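Side-chain contacts in transmembrane oligosaccharyl transferase (Archaeoglobus fulgidus, PDB 3WAJ), which is a membrane protein of the STT3/AglB oligosaccharyl transferase family, joining a multi-helix transmembrane part of the GT-C clan to a globular C-terminal part and holding a zinc ion: residues P484-I487 against L488-Q492; E593-A596 against E597-E601. All coordinates share one frame; numbering follows the deposited sequence.

Contact 1 (P484-I487 against L488-Q492)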
ATOM      1  N   PRO A 484       5.787  23.901  16.108  1.00 81.96           N
ATOM      2  CA  PRO A 484       5.324  23.626  14.742  1.00 84.30           C
ATOM      3  C   PRO A 484       5.272  22.132  14.407  1.00 86.50           C
ATOM      4  O   PRO A 484       4.765  21.776  13.343  1.00 88.48           O
ATOM      5  CB  PRO A 484       6.359  24.343  13.868  1.00 82.65           C
ATOM      6  CG  PRO A 484       7.602  24.347  14.686  1.00 77.77           C
ATOM      7  CD  PRO A 484       7.169  24.426  16.129  1.00 78.42           C
ATOM      8  N   THR A 485       5.773  21.274  15.293  1.00 86.17           N
ATOM      9  CA  THR A 485       5.635  19.831  15.074  1.00 89.18           C
ATOM     10  C   THR A 485       4.407  19.224  15.780  1.00 88.18           C
ATOM     11  O   THR A 485       4.051  18.075  15.527  1.00 89.00           O
ATOM     12  CB  THR A 485       6.935  19.041  15.385  1.00 74.93           C
ATOM     13  OG1 THR A 485       6.827  18.382  16.651  1.00 81.24           O
ATOM     14  CG2 THR A 485       8.113  19.969  15.404  1.00 71.14           C
ATOM     15  N   TYR A 486       3.763  19.991  16.657  1.00 83.61           N
ATOM     16  CA  TYR A 486       2.428  19.617  17.114  1.00 77.45           C
ATOM     17  C   TYR A 486       1.432  20.039  16.052  1.00 76.40           C
ATOM     18  O   TYR A 486       0.429  19.361  15.813  1.00 73.64           O
ATOM     19  CB  TYR A 486       2.048  20.273  18.446  1.00 74.09           C
ATOM     20  CG  TYR A 486       0.608  19.991  18.811  1.00 75.30           C
ATOM     21  CD1 TYR A 486       0.251  18.784  19.400  1.00 76.57           C
ATOM     22  CD2 TYR A 486      -0.399  20.910  18.530  1.00 72.84           C
ATOM     23  CE1 TYR A 486      -1.066  18.506  19.717  1.00 76.25           C
ATOM     24  CE2 TYR A 486      -1.715  20.638  18.837  1.00 74.44           C
ATOM     25  CZ  TYR A 486      -2.043  19.434  19.433  1.00 75.80           C
ATOM     26  OH  TYR A 486      -3.350  19.158  19.745  1.00 78.10           O
ATOM     27  N   ILE A 487       1.722  21.171  15.420  1.00 79.13           N
ATOM     28  CA  ILE A 487       0.866  21.733  14.379  1.00 85.78           C
ATOM     29  C   ILE A 487       0.656  20.762  13.215  1.00 88.85           C
ATOM     30  O   ILE A 487      -0.480  20.383  12.912  1.00 93.21           O
ATOM     31  CB  ILE A 487       1.428  23.082  13.872  1.00 88.06           C
ATOM     32  CG1 ILE A 487       1.401  24.109  14.999  1.00 88.11           C
ATOM     33  CG2 ILE A 487       0.636  23.596  12.681  1.00 85.76           C
ATOM     34  CD1 ILE A 487       0.037  24.250  15.634  1.00 88.29           C
ATOM     35  N   LEU A 488       1.748  20.358  12.569  1.00 88.76           N
ATOM     36  CA  LEU A 488       1.669  19.372  11.490  1.00 85.83           C
ATOM     37  C   LEU A 488       1.032  18.065  11.971  1.00 74.49           C
ATOM     38  O   LEU A 488       0.186  17.490  11.290  1.00 76.68           O
ATOM     39  CB  LEU A 488       3.055  19.108  10.883  1.00 86.78           C
ATOM     40  CG  LEU A 488       3.561  20.053   9.788  1.00 83.86           C
ATOM     41  CD1 LEU A 488       2.403  20.731   9.074  1.00 85.70           C
ATOM     42  CD2 LEU A 488       4.532  21.079  10.330  1.00 81.72           C
ATOM     43  N   ALA A 489       1.442  17.624  13.159  1.00 67.65           N
ATOM     44  CA  ALA A 489       0.928  16.402  13.773  1.00 67.01           C
ATOM     45  C   ALA A 489      -0.569  16.459  14.047  1.00 73.80           C
ATOM     46  O   ALA A 489      -1.241  15.437  14.014  1.00 76.46           O
ATOM     47  CB  ALA A 489       1.662  16.122  15.043  1.00 64.49           C
ATOM     48  N   ASP A 490      -1.084  17.644  14.352  1.00 72.68           N
ATOM     49  CA  ASP A 490      -2.516  17.794  14.546  1.00 68.68           C
ATOM     50  C   ASP A 490      -3.246  17.862  13.193  1.00 71.84           C
ATOM     51  O   ASP A 490      -4.315  17.255  13.008  1.00 72.35           O
ATOM     52  CB  ASP A 490      -2.823  19.021  15.406  1.00 71.31           C
ATOM     53  CG  ASP A 490      -4.292  19.141  15.732  1.00 73.74           C
ATOM     54  OD1 ASP A 490      -4.731  18.485  16.705  1.00 70.35           O
ATOM     55  OD2 ASP A 490      -5.007  19.867  15.002  1.00 75.44           O
ATOM     56  N   ALA A 491      -2.645  18.573  12.243  1.00 70.47           N
ATOM     57  CA  ALA A 491      -3.237  18.750  10.914  1.00 71.05           C
ATOM     58  C   ALA A 491      -3.195  17.488  10.055  1.00 79.03           C
ATOM     59  O   ALA A 491      -4.016  17.332   9.155  1.00 83.79           O
ATOM     60  CB  ALA A 491      -2.565  19.881  10.190  1.00 70.36           C
ATOM     61  N   GLN A 492      -2.228  16.606  10.305  1.00 75.20           N
ATOM     62  CA  GLN A 492      -2.118  15.367   9.537  1.00 69.56           C
ATOM     63  C   GLN A 492      -2.895  14.226  10.176  1.00 63.09           C
ATOM     64  O   GLN A 492      -3.130  13.212   9.555  1.00 58.71           O
ATOM     65  CB  GLN A 492      -0.657  14.955   9.409  1.00 67.01           C
ATOM     66  CG  GLN A 492       0.203  15.866   8.572  1.00 71.78           C
ATOM     67  CD  GLN A 492       1.661  15.433   8.598  1.00 76.20           C
ATOM     68  OE1 GLN A 492       2.003  14.413   9.202  1.00 75.53           O
ATOM     69  NE2 GLN A 492       2.525  16.204   7.944  1.00 75.93           N
TER
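Tyr486 and Asp490, one helical turn apart, run side by side and point the same way, and they illustrate how an i to i+4 pair shares one flank of a helix. With CG anti to the backbone N (chi1 174°), the tyrosine ring is carried along the helix until one face meets Asp490 CB, 4.0 Å from Tyr486 CE2. The aspartate's own first torsion (-175°) sends its carboxylate out beside the ring. The ring and carboxylate planes differ by 28°, with Tyr486 OH 3.4 Å from Asp490 OD1. That same OD1 has a weak hydrogen bond from Asn31 and a long, weak ion pair with Lys26, while the tyrosine ring packs on helix 19-30.

Apolar carbons meet backbone oxygens on the other flanks. Leu488 CD2 lies 3.1 Å from Pro484 O, and Ala489 CB is equally close, 3.1 Å, to Thr485 O.

Backbone bonds hold the frame unevenly: Asp490 N reaches Tyr486 O at 2.7 Å and Ala491 N reaches Ile487 O at 2.9 Å, whereas Leu488 N to Pro484 O is weak at 3.4 Å. Pro484, whose N cannot donate to the preceding turn, marks a kink: this is a proline-kinked alpha-helix, part of helix 474-491.

Contact 2 (E593-A596 against E597-E601)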
ATOM      1  N   GLU A 593     -10.624  -5.939 -28.234  1.00 45.43           N
ATOM      2  CA  GLU A 593     -11.324  -6.857 -27.342  1.00 44.82           C
ATOM      3  C   GLU A 593     -10.744  -8.285 -27.379  1.00 52.04           C
ATOM      4  O   GLU A 593     -10.715  -8.958 -26.354  1.00 55.30           O
ATOM      5  CB  GLU A 593     -12.834  -6.860 -27.621  1.00 36.62           C
ATOM      6  CG  GLU A 593     -13.644  -7.516 -26.515  1.00 39.90           C
ATOM      7  CD  GLU A 593     -15.140  -7.496 -26.766  1.00 45.90           C
ATOM      8  OE1 GLU A 593     -15.572  -7.086 -27.868  1.00 49.75           O
ATOM      9  OE2 GLU A 593     -15.889  -7.897 -25.852  1.00 48.87           O
ATOM     10  N   SER A 594     -10.278  -8.731 -28.548  1.00 49.66           N
ATOM     11  CA  SER A 594      -9.685 -10.067 -28.697  1.00 47.82           C
ATOM     12  C   SER A 594      -8.509 -10.308 -27.764  1.00 46.34           C
ATOM     13  O   SER A 594      -8.440 -11.352 -27.108  1.00 47.54           O
ATOM     14  CB  SER A 594      -9.224 -10.306 -30.135  1.00 44.46           C
ATOM     15  OG  SER A 594     -10.228  -9.901 -31.033  1.00 56.09           O
ATOM     16  N   TYR A 595      -7.575  -9.358 -27.724  1.00 42.52           N
ATOM     17  CA  TYR A 595      -6.431  -9.463 -26.825  1.00 41.67           C
ATOM     18  C   TYR A 595      -6.890  -9.487 -25.365  1.00 47.98           C
ATOM     19  O   TYR A 595      -6.414 -10.302 -24.580  1.00 49.88           O
ATOM     20  CB  TYR A 595      -5.443  -8.321 -27.052  1.00 38.55           C
ATOM     21  CG  TYR A 595      -4.142  -8.502 -26.286  1.00 42.62           C
ATOM     22  CD1 TYR A 595      -3.057  -9.144 -26.865  1.00 40.11           C
ATOM     23  CD2 TYR A 595      -4.005  -8.036 -24.979  1.00 37.50           C
ATOM     24  CE1 TYR A 595      -1.866  -9.309 -26.167  1.00 45.74           C
ATOM     25  CE2 TYR A 595      -2.825  -8.194 -24.278  1.00 38.19           C
ATOM     26  CZ  TYR A 595      -1.759  -8.830 -24.872  1.00 46.61           C
ATOM     27  OH  TYR A 595      -0.585  -8.988 -24.171  1.00 51.41           O
ATOM     28  N   ALA A 596      -7.817  -8.595 -25.010  1.00 44.10           N
ATOM     29  CA  ALA A 596      -8.388  -8.578 -23.662  1.00 43.05           C
ATOM     30  C   ALA A 596      -8.983  -9.935 -23.276  1.00 40.41           C
ATOM     31  O   ALA A 596      -8.802 -10.418 -22.146  1.00 38.01           O
ATOM     32  CB  ALA A 596      -9.444  -7.470 -23.532  1.00 37.69           C
ATOM     33  N   GLU A 597      -9.702 -10.526 -24.229  1.00 38.59           N
ATOM     34  CA  GLU A 597     -10.334 -11.838 -24.077  1.00 44.20           C
ATOM     35  C   GLU A 597      -9.291 -12.941 -23.847  1.00 44.38           C
ATOM     36  O   GLU A 597      -9.507 -13.865 -23.060  1.00 44.97           O
ATOM     37  CB  GLU A 597     -11.175 -12.143 -25.319  1.00 42.96           C
ATOM     38  CG  GLU A 597     -12.497 -12.810 -25.044  1.00 52.42           C
ATOM     39  CD  GLU A 597     -13.307 -12.089 -24.008  1.00 57.18           C
ATOM     40  OE1 GLU A 597     -14.031 -12.770 -23.266  1.00 59.07           O
ATOM     41  OE2 GLU A 597     -13.224 -10.853 -23.930  1.00 65.40           O
ATOM     42  N   PHE A 598      -8.153 -12.825 -24.524  1.00 42.39           N
ATOM     43  CA  PHE A 598      -7.041 -13.728 -24.296  1.00 41.17           C
ATOM     44  C   PHE A 598      -6.594 -13.612 -22.841  1.00 41.58           C
ATOM     45  O   PHE A 598      -6.451 -14.611 -22.135  1.00 46.63           O
ATOM     46  CB  PHE A 598      -5.884 -13.423 -25.264  1.00 39.65           C
ATOM     47  CG  PHE A 598      -4.531 -13.834 -24.741  1.00 41.45           C
ATOM     48  CD1 PHE A 598      -4.144 -15.175 -24.735  1.00 50.96           C
ATOM     49  CD2 PHE A 598      -3.640 -12.881 -24.251  1.00 37.66           C
ATOM     50  CE1 PHE A 598      -2.894 -15.557 -24.234  1.00 48.66           C
ATOM     51  CE2 PHE A 598      -2.381 -13.253 -23.744  1.00 39.92           C
ATOM     52  CZ  PHE A 598      -2.011 -14.591 -23.734  1.00 46.74           C
ATOM     53  N   VAL A 599      -6.389 -12.385 -22.385  1.00 42.79           N
ATOM     54  CA  VAL A 599      -5.942 -12.164 -21.015  1.00 42.55           C
ATOM     55  C   VAL A 599      -6.975 -12.660 -19.995  1.00 43.93           C
ATOM     56  O   VAL A 599      -6.621 -13.329 -19.007  1.00 41.15           O
ATOM     57  CB  VAL A 599      -5.619 -10.680 -20.781  1.00 35.67           C
ATOM     58  CG1 VAL A 599      -5.352 -10.401 -19.293  1.00 28.46           C
ATOM     59  CG2 VAL A 599      -4.443 -10.264 -21.650  1.00 30.58           C
ATOM     60  N   ALA A 600      -8.248 -12.346 -20.251  1.00 39.31           N
ATOM     61  CA  ALA A 600      -9.311 -12.656 -19.294  1.00 36.97           C
ATOM     62  C   ALA A 600      -9.530 -14.152 -19.184  1.00 37.88           C
ATOM     63  O   ALA A 600      -9.767 -14.668 -18.100  1.00 43.00           O
ATOM     64  CB  ALA A 600     -10.600 -11.953 -19.661  1.00 31.23           C
ATOM     65  N   GLU A 601      -9.467 -14.836 -20.322  1.00 36.05           N
ATOM     66  CA  GLU A 601      -9.624 -16.281 -20.350  1.00 36.22           C
ATOM     67  C   GLU A 601      -8.545 -16.965 -19.511  1.00 39.12           C
ATOM     68  O   GLU A 601      -8.864 -17.818 -18.696  1.00 46.95           O
ATOM     69  CB  GLU A 601      -9.593 -16.792 -21.784  1.00 35.06           C
ATOM     70  CG  GLU A 601     -10.029 -18.244 -21.934  1.00 45.55           C
ATOM     71  CD  GLU A 601     -11.530 -18.462 -21.722  1.00 58.76           C
ATOM     72  OE1 GLU A 601     -12.267 -17.497 -21.400  1.00 63.67           O
ATOM     73  OE2 GLU A 601     -11.977 -19.621 -21.872  1.00 66.04           O
TER
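Glu597 lies one turn after Glu593, and its side chain shows how a helix can carry two acidic groups on one flank. Its CB sits over the turn before, 3.4 Å from both Glu593 O and Ser594 O. The chain bends at the CB-CG bond (chi2 51°), bringing the carboxylate back alongside Glu593, where Glu597 OE2 is 4.0 Å from Glu593 O and 4.4 Å from Glu593 OE2. Outside partners probably ease the like charges: OE2 of Glu597 bonds to Tyr693 OH and OE1 forms a salt bridge with Arg776, while Glu593 takes the backbone N-H groups of Ser691 and His692.

On another flank the edge of Phe598 turns toward the face of Tyr595 in an edge-to-face pair, centroids 5.7 Å apart and planes at 57°. Val599 CG2 approaches the same tyrosine ring obliquely, 3.7 Å from CE2, and the phenol's OH is bonded to Asn580. Regular i to i+4 backbone bonds join the two segments, such as Ala600 N to Ala596 O at 2.8 Å.

Helix 593-602 thus packs against helix 584-588, whose Phe587 touches Ala596, Val599 and Ala600, and against strand 693-698, where Tyr693 touches Glu593 and Ala600, with Arg776 ending strand 771-776 beside it.

Overall arrangement
Both contacts are local, each within a single helix and partly buried, yet they lie on opposite sides of the chain's centre, with their own centres about 49 Å apart and nearest atoms about 37 Å apart. Contact 1 belongs to helix 474-491, which packs on other helices such as 19-30 and 150-153; its aspartate has weak outside partners, while Gln492 bonds to the backbone of Gly149 and Leu379. Contact 2 belongs to helix 593-602, within the AglB core domain range, where two glutamates are tied to residues in or beside strands of a mixed sheet and aromatic packing occupies another flank. The two share no element, and the backbone is more evenly bonded in contact 2 than in contact 1.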